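Local coordinates for 3'-5'-exonuclease (Saccharomyces cerevisiae, PDB 3E2V), which probably cleaves DNA as a magnesium-dependent TatD-type nuclease, with both endonuclease and 3'-to-5' exonuclease activity, at residues A[246-256]-A[269-280]. Numbering follows the deposited sequence.
Sequences PDRKLVVHSFT and SPNIFIGVNGCS. With MG (magnesium ion), chain E.
S254 and N277 meet through their side chains at the C-terminal end of two parallel strands. N277 ND2 donates to S254 OG at 2.9 Å, and the hydroxyl oxygen lies close to the amide plane. With N277 CG between the backbone N and the carbonyl carbon (chi1 58°), ND2 also donates to E301, while OD1 accepts from S280 N in an Asx motif and, weakly, from C279 N. A leucine here would probably leave S254 OG and E301 OE1 without their amide donor and the turn to S280 without its side-chain acceptor. S280 OG accepts from N277 N and donates to F255 O at 2.7 Å, from above the carbonyl plane.

The backbone ladder starts with L250 N to N271 O and ends with F255 N to G275 O. V252 bonds to strand 272-276 through both backbone polar atoms: N donates to F273 O, and O accepts from G275 N at 2.8 Å. Strands 250-252 and 272-276 are neighbours in the parallel sheet of a TIM barrel, joined by helix 259-268 in a beta-alpha-beta crossover. On the helix side, I272 CD1 lies 3.7 Å from L250 CB and also touches V252 CG2. I274 CG2 presses on F255 CB at 3.5 Å. On the other face, K249 CD approaches the F273 ring obliquely, 3.7 Å from CE2. At the N-terminal end, N271 ND2 makes a weak bond to P246 O.

The magnesium lies beyond the C-terminal end of strand 250-252. H253 NE2 binds it at 2.2 Å, along with D303, three close waters and a more distant fourth. E301 accepts from H253 ND1 while magnesium holds NE2, and together they fix the ring's rotation. S254 CB sits over one face of this ring. The F200 ring stacks with the H253 ring.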
ATOM      1  N   PRO A 246     -12.878 -14.207  10.648  1.00 17.00           N
ATOM      2  CA  PRO A 246     -11.944 -15.268  10.287  1.00 18.45           C
ATOM      3  C   PRO A 246     -11.519 -15.245   8.817  1.00 18.64           C
ATOM      4  O   PRO A 246     -10.502 -15.852   8.485  1.00 20.32           O
ATOM      5  CB  PRO A 246     -12.723 -16.558  10.620  1.00 18.02           C
ATOM      6  CG  PRO A 246     -14.142 -16.161  10.576  1.00 18.61           C
ATOM      7  CD  PRO A 246     -14.177 -14.753  11.102  1.00 17.87           C
ATOM      8  N   ASP A 247     -12.273 -14.551   7.966  1.00 19.17           N
ATOM      9  CA  ASP A 247     -11.903 -14.418   6.551  1.00 19.52           C
ATOM     10  C   ASP A 247     -11.268 -13.072   6.178  1.00 18.85           C
ATOM     11  O   ASP A 247     -10.951 -12.844   5.011  1.00 19.02           O
ATOM     12  CB  ASP A 247     -13.096 -14.716   5.640  1.00 20.99           C
ATOM     13  CG  ASP A 247     -13.663 -16.123   5.847  1.00 23.11           C
ATOM     14  OD1 ASP A 247     -12.881 -17.081   6.025  1.00 26.06           O
ATOM     15  OD2 ASP A 247     -14.908 -16.261   5.804  1.00 28.39           O
ATOM     16  N   ARG A 248     -11.076 -12.183   7.148  1.00 16.92           N
ATOM     17  CA  ARG A 248     -10.445 -10.892   6.841  1.00 15.53           C
ATOM     18  C   ARG A 248      -8.985 -11.088   6.429  1.00 14.95           C
ATOM     19  O   ARG A 248      -8.213 -11.803   7.093  1.00 14.82           O
ATOM     20  CB  ARG A 248     -10.544  -9.929   8.037  1.00 15.58           C
ATOM     21  CG  ARG A 248      -9.506  -8.810   8.043  1.00 16.02           C
ATOM     22  CD  ARG A 248      -9.855  -7.777   9.097  1.00 16.11           C
ATOM     23  NE  ARG A 248     -10.562  -6.645   8.505  1.00 14.57           N
ATOM     24  CZ  ARG A 248     -10.965  -5.585   9.196  1.00 14.69           C
ATOM     25  NH1 ARG A 248     -10.801  -5.533  10.513  1.00 17.23           N
ATOM     26  NH2 ARG A 248     -11.538  -4.565   8.577  1.00 15.02           N
ATOM     27  N   LYS A 249      -8.623 -10.448   5.318  1.00 13.56           N
ATOM     28  CA  LYS A 249      -7.259 -10.553   4.798  1.00 14.26           C
ATOM     29  C   LYS A 249      -6.402  -9.411   5.323  1.00 14.02           C
ATOM     30  O   LYS A 249      -6.878  -8.278   5.477  1.00 14.01           O
ATOM     31  CB  LYS A 249      -7.255 -10.597   3.263  1.00 16.09           C
ATOM     32  CG  LYS A 249      -8.191 -11.669   2.655  1.00 17.70           C
ATOM     33  CD  LYS A 249      -7.897 -13.082   3.137  1.00 21.70           C
ATOM     34  CE  LYS A 249      -8.730 -14.119   2.366  1.00 23.41           C
ATOM     35  NZ  LYS A 249     -10.206 -13.986   2.569  1.00 24.65           N
ATOM     36  N   LEU A 250      -5.145  -9.728   5.613  1.00 13.29           N
ATOM     37  CA  LEU A 250      -4.230  -8.835   6.295  1.00 13.06           C
ATOM     38  C   LEU A 250      -3.002  -8.716   5.403  1.00 13.07           C
ATOM     39  O   LEU A 250      -2.172  -9.611   5.374  1.00 12.96           O
ATOM     40  CB  LEU A 250      -3.843  -9.446   7.652  1.00 13.47           C
ATOM     41  CG  LEU A 250      -5.020  -9.786   8.580  1.00 14.85           C
ATOM     42  CD1 LEU A 250      -4.522 -10.504   9.823  1.00 16.20           C
ATOM     43  CD2 LEU A 250      -5.795  -8.535   8.980  1.00 16.44           C
ATOM     44  N   VAL A 251      -2.912  -7.618   4.659  1.00 12.24           N
ATOM     45  CA  VAL A 251      -1.879  -7.469   3.641  1.00 12.48           C
ATOM     46  C   VAL A 251      -0.763  -6.595   4.170  1.00 12.46           C
ATOM     47  O   VAL A 251      -0.989  -5.422   4.506  1.00 12.67           O
ATOM     48  CB  VAL A 251      -2.476  -6.865   2.349  1.00 12.26           C
ATOM     49  CG1 VAL A 251      -1.380  -6.594   1.320  1.00 13.23           C
ATOM     50  CG2 VAL A 251      -3.570  -7.786   1.777  1.00 13.09           C
ATOM     51  N   VAL A 252       0.433  -7.179   4.281  1.00 13.07           N
ATOM     52  CA  VAL A 252       1.597  -6.431   4.721  1.00 13.99           C
ATOM     53  C   VAL A 252       2.326  -5.883   3.495  1.00 14.63           C
ATOM     54  O   VAL A 252       3.076  -6.607   2.829  1.00 15.47           O
ATOM     55  CB  VAL A 252       2.534  -7.307   5.613  1.00 14.35           C
ATOM     56  CG1 VAL A 252       3.719  -6.464   6.147  1.00 16.60           C
ATOM     57  CG2 VAL A 252       1.758  -7.972   6.762  1.00 14.97           C
ATOM     58  N   HIS A 253       2.103  -4.597   3.226  1.00 15.19           N
ATOM     59  CA  HIS A 253       2.606  -3.873   2.040  1.00 15.57           C
ATOM     60  C   HIS A 253       4.123  -3.724   2.076  1.00 15.00           C
ATOM     61  O   HIS A 253       4.732  -3.579   3.145  1.00 15.69           O
ATOM     62  CB  HIS A 253       1.873  -2.483   1.976  1.00 16.87           C
ATOM     63  CG  HIS A 253       2.505  -1.415   1.117  1.00 16.20           C
ATOM     64  ND1 HIS A 253       2.778  -1.577  -0.229  1.00 19.11           N
ATOM     65  CD2 HIS A 253       2.824  -0.124   1.411  1.00 18.25           C
ATOM     66  CE1 HIS A 253       3.279  -0.451  -0.716  1.00 21.45           C
ATOM     67  NE2 HIS A 253       3.327   0.444   0.259  1.00 22.21           N
ATOM     68  N   SER A 254       4.742  -3.771   0.901  1.00 15.15           N
ATOM     69  CA  SER A 254       6.129  -3.316   0.752  1.00 15.60           C
ATOM     70  C   SER A 254       7.090  -3.956   1.764  1.00 16.12           C
ATOM     71  O   SER A 254       7.823  -3.262   2.474  1.00 16.95           O
ATOM     72  CB  SER A 254       6.182  -1.780   0.841  1.00 16.38           C
ATOM     73  OG  SER A 254       7.448  -1.311   0.385  1.00 18.26           O
ATOM     74  N   PHE A 255       7.063  -5.286   1.836  1.00 16.01           N
ATOM     75  CA  PHE A 255       7.861  -6.002   2.815  1.00 15.76           C
ATOM     76  C   PHE A 255       9.352  -6.013   2.485  1.00 17.53           C
ATOM     77  O   PHE A 255       9.749  -6.432   1.392  1.00 18.44           O
ATOM     78  CB  PHE A 255       7.377  -7.443   2.939  1.00 16.60           C
ATOM     79  CG  PHE A 255       8.160  -8.229   3.945  1.00 16.29           C
ATOM     80  CD1 PHE A 255       7.964  -8.002   5.307  1.00 17.87           C
ATOM     81  CD2 PHE A 255       9.122  -9.154   3.547  1.00 18.52           C
ATOM     82  CE1 PHE A 255       8.687  -8.713   6.264  1.00 19.17           C
ATOM     83  CE2 PHE A 255       9.860  -9.868   4.520  1.00 19.62           C
ATOM     84  CZ  PHE A 255       9.633  -9.640   5.865  1.00 19.19           C
ATOM     85  N   THR A 256      10.176  -5.596   3.452  1.00 19.14           N
ATOM     86  CA  THR A 256      11.637  -5.589   3.256  1.00 20.12           C
ATOM     87  C   THR A 256      12.382  -6.152   4.471  1.00 20.62           C
ATOM     88  O   THR A 256      13.595  -5.926   4.628  1.00 22.80           O
ATOM     89  CB  THR A 256      12.170  -4.165   2.987  1.00 20.43           C
ATOM     90  OG1 THR A 256      11.893  -3.351   4.124  1.00 22.15           O
ATOM     91  CG2 THR A 256      11.525  -3.549   1.735  1.00 20.59           C
ATOM     92  N   SER A 269      -1.136 -15.354  11.279  1.00 17.52           N
ATOM     93  CA  SER A 269      -2.440 -15.735  10.729  1.00 16.90           C
ATOM     94  C   SER A 269      -2.263 -16.316   9.335  1.00 16.85           C
ATOM     95  O   SER A 269      -1.436 -15.830   8.576  1.00 16.09           O
ATOM     96  CB  SER A 269      -3.338 -14.504  10.610  1.00 17.38           C
ATOM     97  OG  SER A 269      -4.473 -14.769   9.803  1.00 17.20           O
ATOM     98  N   PRO A 270      -3.052 -17.340   8.980  1.00 16.75           N
ATOM     99  CA  PRO A 270      -3.037 -17.855   7.613  1.00 16.43           C
ATOM    100  C   PRO A 270      -3.508 -16.806   6.613  1.00 15.50           C
ATOM    101  O   PRO A 270      -3.309 -16.966   5.410  1.00 16.40           O
ATOM    102  CB  PRO A 270      -4.027 -19.034   7.669  1.00 17.17           C
ATOM    103  CG  PRO A 270      -4.872 -18.759   8.836  1.00 17.57           C
ATOM    104  CD  PRO A 270      -3.971 -18.112   9.833  1.00 18.04           C
ATOM    105  N   ASN A 271      -4.119 -15.735   7.125  1.00 15.28           N
ATOM    106  CA  ASN A 271      -4.666 -14.668   6.275  1.00 14.89           C
ATOM    107  C   ASN A 271      -3.725 -13.477   6.094  1.00 13.89           C
ATOM    108  O   ASN A 271      -4.129 -12.463   5.534  1.00 13.39           O
ATOM    109  CB  ASN A 271      -6.025 -14.221   6.820  1.00 15.24           C
ATOM    110  CG  ASN A 271      -7.136 -15.229   6.528  1.00 19.87           C
ATOM    111  OD1 ASN A 271      -7.062 -15.979   5.560  1.00 23.63           O
ATOM    112  ND2 ASN A 271      -8.170 -15.234   7.367  1.00 24.49           N
ATOM    113  N   ILE A 272      -2.485 -13.621   6.563  1.00 13.40           N
ATOM    114  CA  ILE A 272      -1.412 -12.657   6.281  1.00 13.50           C
ATOM    115  C   ILE A 272      -0.901 -12.894   4.863  1.00 13.68           C
ATOM    116  O   ILE A 272      -0.600 -14.034   4.473  1.00 14.35           O
ATOM    117  CB  ILE A 272      -0.265 -12.801   7.298  1.00 13.20           C
ATOM    118  CG1 ILE A 272      -0.614 -12.067   8.595  1.00 13.90           C
ATOM    119  CG2 ILE A 272       1.091 -12.288   6.723  1.00 14.52           C
ATOM    120  CD1 ILE A 272      -0.473 -10.544   8.534  1.00 16.31           C
ATOM    121  N   PHE A 273      -0.825 -11.805   4.101  1.00 12.54           N
ATOM    122  CA  PHE A 273      -0.215 -11.807   2.772  1.00 12.56           C
ATOM    123  C   PHE A 273       0.945 -10.835   2.782  1.00 12.38           C
ATOM    124  O   PHE A 273       0.942  -9.879   3.562  1.00 12.74           O
ATOM    125  CB  PHE A 273      -1.232 -11.384   1.700  1.00 13.51           C
ATOM    126  CG  PHE A 273      -2.309 -12.381   1.486  1.00 12.81           C
ATOM    127  CD1 PHE A 273      -2.244 -13.253   0.408  1.00 14.01           C
ATOM    128  CD2 PHE A 273      -3.357 -12.472   2.382  1.00 15.03           C
ATOM    129  CE1 PHE A 273      -3.221 -14.213   0.221  1.00 15.00           C
ATOM    130  CE2 PHE A 273      -4.353 -13.429   2.220  1.00 14.84           C
ATOM    131  CZ  PHE A 273      -4.279 -14.307   1.143  1.00 17.05           C
ATOM    132  N   ILE A 274       1.902 -11.052   1.878  1.00 11.81           N
ATOM    133  CA  ILE A 274       3.137 -10.262   1.850  1.00 12.32           C
ATOM    134  C   ILE A 274       3.254  -9.568   0.503  1.00 12.71           C
ATOM    135  O   ILE A 274       3.301 -10.225  -0.546  1.00 13.31           O
ATOM    136  CB  ILE A 274       4.382 -11.154   2.064  1.00 13.30           C
ATOM    137  CG1 ILE A 274       4.257 -12.029   3.333  1.00 13.91           C
ATOM    138  CG2 ILE A 274       5.634 -10.301   2.072  1.00 13.00           C
ATOM    139  CD1 ILE A 274       4.189 -11.272   4.685  1.00 14.60           C
ATOM    140  N   GLY A 275       3.267  -8.234   0.531  1.00 12.45           N
ATOM    141  CA  GLY A 275       3.462  -7.434  -0.682  1.00 12.24           C
ATOM    142  C   GLY A 275       4.934  -7.292  -1.040  1.00 12.42           C
ATOM    143  O   GLY A 275       5.772  -6.965  -0.186  1.00 13.43           O
ATOM    144  N   VAL A 276       5.233  -7.537  -2.316  1.00 12.09           N
ATOM    145  CA  VAL A 276       6.599  -7.531  -2.831  1.00 12.27           C
ATOM    146  C   VAL A 276       6.696  -6.538  -3.990  1.00 12.36           C
ATOM    147  O   VAL A 276       5.969  -6.637  -4.977  1.00 12.93           O
ATOM    148  CB  VAL A 276       6.982  -8.946  -3.313  1.00 11.82           C
ATOM    149  CG1 VAL A 276       8.343  -8.966  -4.049  1.00 14.07           C
ATOM    150  CG2 VAL A 276       7.005  -9.912  -2.133  1.00 13.17           C
ATOM    151  N   ASN A 277       7.588  -5.561  -3.830  1.00 12.65           N
ATOM    152  CA  ASN A 277       7.882  -4.593  -4.871  1.00 12.72           C
ATOM    153  C   ASN A 277       9.398  -4.536  -5.092  1.00 13.51           C
ATOM    154  O   ASN A 277      10.142  -5.342  -4.536  1.00 13.62           O
ATOM    155  CB  ASN A 277       7.330  -3.211  -4.481  1.00 12.76           C
ATOM    156  CG  ASN A 277       7.888  -2.703  -3.155  1.00 14.56           C
ATOM    157  OD1 ASN A 277       9.081  -2.845  -2.867  1.00 15.28           O
ATOM    158  ND2 ASN A 277       7.042  -2.077  -2.360  1.00 13.43           N
ATOM    159  N   GLY A 278       9.864  -3.574  -5.881  1.00 13.21           N
ATOM    160  CA  GLY A 278      11.293  -3.491  -6.179  1.00 13.45           C
ATOM    161  C   GLY A 278      12.143  -3.283  -4.946  1.00 13.91           C
ATOM    162  O   GLY A 278      13.275  -3.769  -4.895  1.00 14.92           O
ATOM    163  N   CYS A 279      11.622  -2.573  -3.948  1.00 13.86           N
ATOM    164  CA  CYS A 279      12.369  -2.371  -2.698  1.00 14.79           C
ATOM    165  C   CYS A 279      12.569  -3.684  -1.920  1.00 14.71           C
ATOM    166  O   CYS A 279      13.557  -3.839  -1.191  1.00 15.73           O
ATOM    167  CB  CYS A 279      11.700  -1.305  -1.817  1.00 14.85           C
ATOM    168  SG  CYS A 279      11.796   0.379  -2.475  1.00 17.06           S
ATOM    169  N   SER A 280      11.631  -4.618  -2.086  1.00 13.76           N
ATOM    170  CA  SER A 280      11.690  -5.945  -1.485  1.00 14.50           C
ATOM    171  C   SER A 280      12.737  -6.842  -2.144  1.00 14.41           C
ATOM    172  O   SER A 280      12.888  -7.986  -1.713  1.00 15.24           O
ATOM    173  CB  SER A 280      10.342  -6.656  -1.682  1.00 14.43           C
ATOM    174  OG  SER A 280       9.265  -5.854  -1.225  1.00 14.34           O
TER
HETATM  175 MG    MG E 427       4.399   2.358  -0.011  1.00 26.21          MG
HETATM  176  O   HOH W   1      -8.626 -12.854   9.627  1.00 21.69           O
HETATM  177  O   HOH W   2       6.231   1.853   0.646  1.00 37.34           O
HETATM  178  O   HOH W   3      11.733  -8.661   0.918  1.00 24.05           O
HETATM  179  O   HOH W   4       5.121   4.273  -0.257  1.00 32.00           O
HETATM  180  O   HOH W   5       2.552   3.167  -0.421  1.00 36.38           O
HETATM  181  O   HOH W   6       4.174   2.768   2.523  1.00 26.60           O